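Local coordinates for protein putative peptidase (Bacteroides fragilis, PDB 5DYN) that probably acts, through this C-terminal part of the whole protein, as a clostripain-family cysteine protease implicated in activating the Bacteroides fragilis toxin, at residues 17-22 with 45-50; 57-62 with 88-93; 148-153 with 200-205. All blocks are in the same frame, centred on the assembly; numbering follows the deposited sequence.

Interaction 1 (17-22 with 45-50)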
# COMPACT_ATOMS: atom_id res chain seq x y z
N ALA B 17 -10.71 -5.80 9.39
CA ALA B 17 -12.05 -5.93 9.95
C ALA B 17 -13.01 -4.99 9.24
O ALA B 17 -14.15 -5.35 8.95
CB ALA B 17 -12.03 -5.64 11.45
N ALA B 18 -12.54 -3.78 8.94
CA ALA B 18 -13.35 -2.77 8.27
C ALA B 18 -13.68 -3.16 6.83
O ALA B 18 -14.80 -2.92 6.36
CB ALA B 18 -12.64 -1.43 8.30
N LEU B 19 -12.72 -3.75 6.13
CA LEU B 19 -12.90 -4.08 4.72
C LEU B 19 -13.80 -5.30 4.51
O LEU B 19 -14.04 -5.71 3.37
CB LEU B 19 -11.54 -4.32 4.06
CG LEU B 19 -10.67 -3.08 3.86
CD1 LEU B 19 -9.31 -3.45 3.28
CD2 LEU B 19 -11.37 -2.07 2.97
N GLN B 20 -14.31 -5.86 5.60
CA GLN B 20 -15.20 -7.02 5.51
C GLN B 20 -16.59 -6.63 4.99
O GLN B 20 -17.28 -7.44 4.38
CB GLN B 20 -15.33 -7.71 6.87
CG GLN B 20 -14.04 -8.38 7.32
CD GLN B 20 -13.44 -9.28 6.26
OE1 GLN B 20 -13.88 -10.42 6.07
NE2 GLN B 20 -12.43 -8.78 5.55
N VAL B 21 -16.99 -5.38 5.23
CA VAL B 21 -18.27 -4.89 4.72
C VAL B 21 -18.12 -4.45 3.27
O VAL B 21 -19.10 -4.19 2.58
CB VAL B 21 -18.82 -3.72 5.56
CG1 VAL B 21 -19.01 -4.16 7.00
CG2 VAL B 21 -17.90 -2.52 5.48
N ALA B 22 -16.88 -4.37 2.80
CA ALA B 22 -16.61 -4.03 1.42
C ALA B 22 -16.88 -5.23 0.53
O ALA B 22 -16.70 -6.37 0.95
CB ALA B 22 -15.17 -3.56 1.24
N ARG B 45 -5.39 -10.43 2.12
CA ARG B 45 -5.49 -11.29 0.95
C ARG B 45 -6.94 -11.63 0.59
O ARG B 45 -7.25 -11.94 -0.56
CB ARG B 45 -4.69 -12.58 1.16
CG ARG B 45 -5.30 -13.53 2.18
CD ARG B 45 -4.30 -14.56 2.66
NE ARG B 45 -4.90 -15.51 3.59
CZ ARG B 45 -5.15 -15.25 4.87
NH1 ARG B 45 -4.85 -14.06 5.38
NH2 ARG B 45 -5.70 -16.17 5.65
N ASP B 46 -7.82 -11.56 1.59
CA ASP B 46 -9.22 -11.93 1.40
C ASP B 46 -10.10 -10.73 1.07
O ASP B 46 -11.31 -10.86 0.93
CB ASP B 46 -9.75 -12.62 2.66
CG ASP B 46 -9.60 -11.76 3.91
OD1 ASP B 46 -8.56 -11.09 4.05
OD2 ASP B 46 -10.52 -11.77 4.75
N CYS B 47 -9.48 -9.56 0.93
CA CYS B 47 -10.22 -8.33 0.68
C CYS B 47 -10.23 -7.95 -0.79
O CYS B 47 -11.08 -7.18 -1.23
CB CYS B 47 -9.63 -7.18 1.49
SG CYS B 47 -9.85 -7.37 3.26
N GLY B 48 -9.28 -8.49 -1.54
CA GLY B 48 -9.18 -8.14 -2.94
C GLY B 48 -8.24 -9.04 -3.71
O GLY B 48 -7.77 -10.05 -3.18
N SER B 49 -7.98 -8.68 -4.96
CA SER B 49 -7.15 -9.49 -5.83
C SER B 49 -5.71 -8.98 -5.87
O SER B 49 -4.77 -9.78 -5.83
CB SER B 49 -7.74 -9.53 -7.23
OG SER B 49 -9.11 -9.88 -7.18
N TYR B 50 -5.53 -7.67 -5.96
CA TYR B 50 -4.19 -7.10 -6.10
C TYR B 50 -3.90 -5.98 -5.10
O TYR B 50 -4.74 -5.13 -4.83
CB TYR B 50 -4.00 -6.58 -7.52
CG TYR B 50 -4.12 -7.67 -8.56
CD1 TYR B 50 -3.06 -8.53 -8.81
CD2 TYR B 50 -5.30 -7.85 -9.27
CE1 TYR B 50 -3.16 -9.54 -9.75
CE2 TYR B 50 -5.41 -8.85 -10.22
CZ TYR B 50 -4.34 -9.70 -10.45
OH TYR B 50 -4.45 -10.70 -11.39
O HOH W 1 -13.52 -7.13 0.71
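Asp46 brings one carboxylate oxygen up to the side-chain amide of Gln20, where both side chains are exposed. OD2 of Asp46 stays 3.6 Å from Gln20 NE2, the two side chains crossing at about a right angle with their flat ends turned 29° apart. The firm partners are next door: His16 NE2 bonds to Asp46 OD2, and the backbone carbonyl of His16 takes Gln20 NE2, so this last turn of helix 12-18 holds both groups. Gln20 gets there because its chain bends at chi2 (-51°), folding the amide over toward the 45-50 segment.

Cys47 follows and goes inward. Its thiol sulfur sits 3.6 Å from Leu19 CB and 4.0 Å from Leu19 CD1, lying alongside the leucine, while Gln20 NE2 comes to 3.7 Å of the same SG. With chi1 at -67° the sulfur stands beside the backbone N and reaches across to the type I turn of Ala18 to Val21. Leu28 of strand 25-31 touches both Leu19 and Cys47, and Ile99 of the other chain packs on Leu19. The carbonyl of Cys47 turns to water 1, 3.1 Å from Cys47 O and equally 3.1 Å from Leu19 O, which bridges the two backbones. Beyond it the chain runs through Gly48 and Ser49 into strand 50-53.

The chemistry thus grades from polar to apolar over two residues: no direct hydrogen bond joins the segments, and sulfur-to-methylene packing with one bridging water ties the helix end to the strand's approach.

Interaction 2 (57-62 with 88-93). With NA (sodium ion), chain F; NA (sodium ion), chain E.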
# COMPACT_ATOMS: atom_id res chain seq x y z
N GLU B 57 9.17 4.49 0.69
CA GLU B 57 8.41 5.73 0.83
C GLU B 57 7.72 6.17 -0.46
O GLU B 57 8.28 6.06 -1.55
CB GLU B 57 9.32 6.85 1.33
CG GLU B 57 9.97 6.54 2.67
CD GLU B 57 10.90 7.63 3.14
OE1 GLU B 57 10.48 8.81 3.15
OE2 GLU B 57 12.06 7.31 3.49
N ILE B 58 6.50 6.68 -0.31
CA ILE B 58 5.71 7.22 -1.42
C ILE B 58 5.88 8.74 -1.49
O ILE B 58 5.82 9.42 -0.47
CB ILE B 58 4.21 6.85 -1.26
CG1 ILE B 58 3.95 5.43 -1.75
CG2 ILE B 58 3.32 7.83 -2.02
CD1 ILE B 58 4.14 5.26 -3.25
N PRO B 59 6.10 9.27 -2.70
CA PRO B 59 6.22 10.72 -2.91
C PRO B 59 5.01 11.49 -2.38
O PRO B 59 3.89 11.02 -2.53
CB PRO B 59 6.31 10.85 -4.44
CG PRO B 59 6.86 9.55 -4.89
CD PRO B 59 6.30 8.52 -3.95
N GLY B 60 5.26 12.64 -1.76
CA GLY B 60 4.20 13.51 -1.27
C GLY B 60 3.04 13.77 -2.22
O GLY B 60 1.88 13.56 -1.86
N PRO B 61 3.34 14.22 -3.45
CA PRO B 61 2.28 14.45 -4.44
C PRO B 61 1.53 13.18 -4.84
O PRO B 61 0.51 13.27 -5.52
CB PRO B 61 3.04 15.03 -5.65
CG PRO B 61 4.47 14.65 -5.42
CD PRO B 61 4.65 14.68 -3.94
N GLY B 62 2.03 12.02 -4.44
CA GLY B 62 1.34 10.76 -4.64
C GLY B 62 1.09 10.39 -6.09
O GLY B 62 1.91 10.66 -6.97
N ASP B 88 5.31 5.53 -14.74
CA ASP B 88 5.69 6.25 -15.96
C ASP B 88 5.76 7.75 -15.75
O ASP B 88 6.62 8.43 -16.32
CB ASP B 88 4.71 5.94 -17.10
CG ASP B 88 4.91 4.54 -17.68
OD1 ASP B 88 6.03 4.00 -17.54
OD2 ASP B 88 3.95 4.00 -18.26
N TYR B 89 4.86 8.27 -14.92
CA TYR B 89 4.81 9.70 -14.62
C TYR B 89 6.09 10.18 -13.96
O TYR B 89 6.68 11.18 -14.37
CB TYR B 89 3.62 10.01 -13.73
CG TYR B 89 3.40 11.49 -13.49
CD1 TYR B 89 2.60 12.24 -14.35
CD2 TYR B 89 3.98 12.14 -12.41
CE1 TYR B 89 2.39 13.59 -14.15
CE2 TYR B 89 3.78 13.49 -12.20
CZ TYR B 89 2.99 14.21 -13.07
OH TYR B 89 2.78 15.55 -12.86
N TYR B 90 6.52 9.46 -12.92
CA TYR B 90 7.67 9.88 -12.15
C TYR B 90 8.99 9.52 -12.83
O TYR B 90 10.01 10.15 -12.56
CB TYR B 90 7.63 9.27 -10.75
CG TYR B 90 6.64 9.94 -9.81
CD1 TYR B 90 7.04 10.99 -9.00
CD2 TYR B 90 5.33 9.50 -9.74
CE1 TYR B 90 6.14 11.60 -8.14
CE2 TYR B 90 4.43 10.10 -8.88
CZ TYR B 90 4.84 11.15 -8.08
OH TYR B 90 3.94 11.76 -7.23
N GLN B 91 8.96 8.52 -13.70
CA GLN B 91 10.19 8.14 -14.40
C GLN B 91 10.47 9.13 -15.53
O GLN B 91 11.62 9.36 -15.88
CB GLN B 91 10.10 6.70 -14.93
CG GLN B 91 9.25 6.51 -16.17
CD GLN B 91 10.02 6.74 -17.46
OE1 GLN B 91 11.26 6.82 -17.45
NE2 GLN B 91 9.30 6.85 -18.57
N SER B 92 9.41 9.73 -16.07
CA SER B 92 9.54 10.71 -17.14
C SER B 92 10.19 11.99 -16.61
O SER B 92 10.90 12.68 -17.34
CB SER B 92 8.18 11.03 -17.75
OG SER B 92 7.65 9.90 -18.42
N ARG B 93 9.93 12.29 -15.35
CA ARG B 93 10.44 13.51 -14.73
C ARG B 93 11.63 13.22 -13.82
O ARG B 93 12.11 14.10 -13.11
CB ARG B 93 9.33 14.21 -13.96
CG ARG B 93 8.18 14.66 -14.85
CD ARG B 93 6.92 14.96 -14.07
NE ARG B 93 5.87 15.49 -14.94
CZ ARG B 93 5.12 14.74 -15.74
NH1 ARG B 93 5.29 13.42 -15.78
NH2 ARG B 93 4.19 15.30 -16.50
NA NA F . 10.86 12.15 -10.56
NA NA E . -0.95 13.86 -7.25
O HOH W 2 0.39 16.03 -7.33
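Tyr90 reaches from helix 78-92 to the 57-62 loop and carries the whole contact. The polar link is its hydroxyl, which donates to the carbonyl of Gly62; the modelled separation of Tyr90 OH and Gly62 O, 2.3 Å, is too short to take literally, so the bond is credible but its length is doubtful. Gly62 O lies at the edge of the phenol, in the ring plane. Gly62 also closes the type I turn that starts at Pro59, with Gly62 N on Pro59 O at 2.8 Å.

Apolar packing comes from two prolines. Pro59 sits over one face of the Tyr90 ring, with Pro59 CB 3.8 Å from Tyr90 CE1, while Pro61 CG meets the edge, 3.5 Å from Tyr90 OH. The opposite face of the ring is approached by Tyr89 CD2, and Trp105 adds an edge-to-face ring contact. A chi1 of -76° sets the Tyr90 ring beside its own backbone N and carries it out toward the loop.

Within the helix end, Arg93 folds back: its NH1 bonds to Tyr89 O at 3.0 Å and also lies over the centre of the Tyr89 ring.

Metal binding frames both sides. Tyr90 O is a rather distant ligand of one sodium ion, which Trp105 O also binds. Pro61 O lies 2.3 Å from the other sodium, whose shell includes water 2, Ala63 O, and Asp35 and Glu38 of the other chain. What results is a tyrosine pinning a proline-rich turn, in the loop that leaves strand 50-53 of the central sheet, beside a sodium site shared between two chains.

Interaction 3 (148-153 with 200-205)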
# COMPACT_ATOMS: atom_id res chain seq x y z
N TYR B 148 14.34 -1.11 2.42
CA TYR B 148 13.42 -0.07 1.94
C TYR B 148 13.24 1.04 2.97
O TYR B 148 12.66 2.08 2.67
CB TYR B 148 12.06 -0.67 1.60
CG TYR B 148 12.08 -1.70 0.49
CD1 TYR B 148 12.42 -1.35 -0.81
CD2 TYR B 148 11.74 -3.03 0.75
CE1 TYR B 148 12.44 -2.29 -1.83
CE2 TYR B 148 11.74 -3.97 -0.26
CZ TYR B 148 12.09 -3.60 -1.55
OH TYR B 148 12.10 -4.55 -2.55
N ASP B 149 13.73 0.80 4.19
CA ASP B 149 13.58 1.76 5.28
C ASP B 149 14.88 2.52 5.50
O ASP B 149 15.86 1.97 6.01
CB ASP B 149 13.14 1.04 6.56
CG ASP B 149 12.63 1.99 7.63
OD1 ASP B 149 12.98 3.20 7.59
OD2 ASP B 149 11.88 1.53 8.52
N ARG B 150 14.88 3.79 5.13
CA ARG B 150 16.09 4.60 5.14
C ARG B 150 16.29 5.33 6.47
O ARG B 150 17.24 6.09 6.63
CB ARG B 150 16.04 5.60 3.99
CG ARG B 150 16.12 4.92 2.63
CD ARG B 150 17.53 4.42 2.40
NE ARG B 150 17.57 3.03 1.96
CZ ARG B 150 18.69 2.39 1.62
NH1 ARG B 150 19.85 3.02 1.68
NH2 ARG B 150 18.64 1.12 1.22
N ARG B 151 15.38 5.09 7.41
CA ARG B 151 15.49 5.63 8.76
C ARG B 151 16.33 4.69 9.62
O ARG B 151 15.82 3.68 10.12
CB ARG B 151 14.11 5.81 9.38
CG ARG B 151 13.16 6.64 8.52
CD ARG B 151 11.72 6.43 8.91
NE ARG B 151 11.34 5.02 8.80
CZ ARG B 151 10.11 4.56 9.01
NH1 ARG B 151 9.12 5.39 9.32
NH2 ARG B 151 9.86 3.26 8.89
N THR B 152 17.61 5.02 9.80
CA THR B 152 18.56 4.09 10.41
C THR B 152 18.24 3.72 11.85
O THR B 152 18.81 2.77 12.39
CB THR B 152 20.00 4.64 10.36
OG1 THR B 152 20.13 5.74 11.27
CG2 THR B 152 20.36 5.09 8.95
N ASP B 153 17.33 4.46 12.48
CA ASP B 153 16.93 4.14 13.85
C ASP B 153 15.69 3.25 13.84
O ASP B 153 15.15 2.90 14.90
CB ASP B 153 16.67 5.43 14.65
CG ASP B 153 15.48 6.21 14.14
OD1 ASP B 153 15.20 6.16 12.92
OD2 ASP B 153 14.81 6.89 14.95
N GLY B 200 17.27 11.21 2.07
CA GLY B 200 17.52 11.79 0.77
C GLY B 200 17.42 10.77 -0.35
O GLY B 200 16.78 9.73 -0.18
N MET B 201 18.03 11.07 -1.48
CA MET B 201 18.08 10.12 -2.58
C MET B 201 18.85 8.89 -2.14
O MET B 201 19.94 9.00 -1.59
CB MET B 201 18.72 10.74 -3.82
CG MET B 201 17.94 11.90 -4.42
SD MET B 201 16.26 11.44 -4.89
CE MET B 201 16.57 10.12 -6.05
N PHE B 202 18.27 7.72 -2.38
CA PHE B 202 18.93 6.46 -2.04
C PHE B 202 18.78 5.47 -3.19
O PHE B 202 17.79 5.51 -3.93
CB PHE B 202 18.36 5.87 -0.75
CG PHE B 202 16.94 5.40 -0.86
CD1 PHE B 202 15.88 6.30 -0.76
CD2 PHE B 202 16.65 4.05 -1.04
CE1 PHE B 202 14.57 5.86 -0.86
CE2 PHE B 202 15.34 3.61 -1.13
CZ PHE B 202 14.30 4.52 -1.04
N THR B 203 19.76 4.59 -3.34
CA THR B 203 19.77 3.62 -4.43
C THR B 203 18.78 2.48 -4.19
O THR B 203 18.72 1.90 -3.10
CB THR B 203 21.18 3.02 -4.64
OG1 THR B 203 22.12 4.08 -4.87
CG2 THR B 203 21.19 2.07 -5.83
N MET B 204 17.98 2.18 -5.21
CA MET B 204 17.13 1.00 -5.20
C MET B 204 17.86 -0.16 -5.87
O MET B 204 18.05 -0.15 -7.08
CB MET B 204 15.81 1.28 -5.92
CG MET B 204 14.89 0.07 -6.00
SD MET B 204 14.23 -0.38 -4.38
CE MET B 204 13.16 1.01 -4.04
N ASN B 205 18.28 -1.14 -5.07
CA ASN B 205 19.01 -2.29 -5.58
C ASN B 205 18.29 -2.97 -6.74
O ASN B 205 17.07 -3.15 -6.70
CB ASN B 205 19.27 -3.30 -4.46
CG ASN B 205 20.24 -2.79 -3.43
OD1 ASN B 205 20.75 -1.67 -3.55
ND2 ASN B 205 20.50 -3.59 -2.40
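Arg150 lays its side chain across the face of the Phe202 ring. The methylene Arg150 CG stands 3.6 Å from the ring centroid and only 12° off the normal, a CH-pi contact made over the middle of the ring. Farther along, Arg150 NE comes to 3.3 Å of Phe202 CD2, and the guanidinium runs on past that side of the ring, its plane just 13° from the ring plane. Bends at chi2 (-73°) and chi3 let the arginine double over the phenylalanine. Its polar end is tied back to its own loop, Arg150 NH2 bonding to the carbonyl of Cys147.

Tyr148 and Met204 meet quite differently. Here the sulfur comes in at the edge of the phenol: Met204 SD is 3.7 Å from Tyr148 CE1 and close to the ring plane, a Met-aromatic contact. The methionine curls at chi2 and chi3, which also brings its methyl CE to 4.0 Å of Tyr148 CE1. Asp159 and the backbone N of Gly210 hold the Tyr148 hydroxyl, fixing the far end of the ring.

Asp149 starts off away from 200-205 and braces its own loop. Its OD1 takes the backbone N of Arg151, an Asx turn, as well as Arg151 NE, while Arg151 NH2 bridges to OD2 at 2.7 Å. Glu120 of the other chain pairs with the same guanidinium.

With no hydrogen bond running between the segments, the edge strand 200-203 and the residues just after it adhere to this loop through the Arg150 methylene on a ring face and the Met204 sulfur at a ring edge, while the arginine's charged end is held by the Cys147 carbonyl.

Interactions 2 and 3 are neighbours, their centres 16 Å apart and their nearest atoms about 4 Å apart without touching. Thr56, just ahead of 57-62, helps to join them: its hydroxyl bonds to Tyr148 O and its side chain meets Phe202. Interaction 1 lies apart, with its centre 27 Å from that of interaction 2 and 30 Å from that of interaction 3, on the opposite side of the chain's centre from the latter. The other chain of the assembly reaches all three. Sodium ions are bound at the closer pair: Pro61 and Tyr90 bind two in interaction 2, Asn205 of 200-205 belongs to a third site, and the Tyr148 side chain lies about 5 Å from a bound sodium ion.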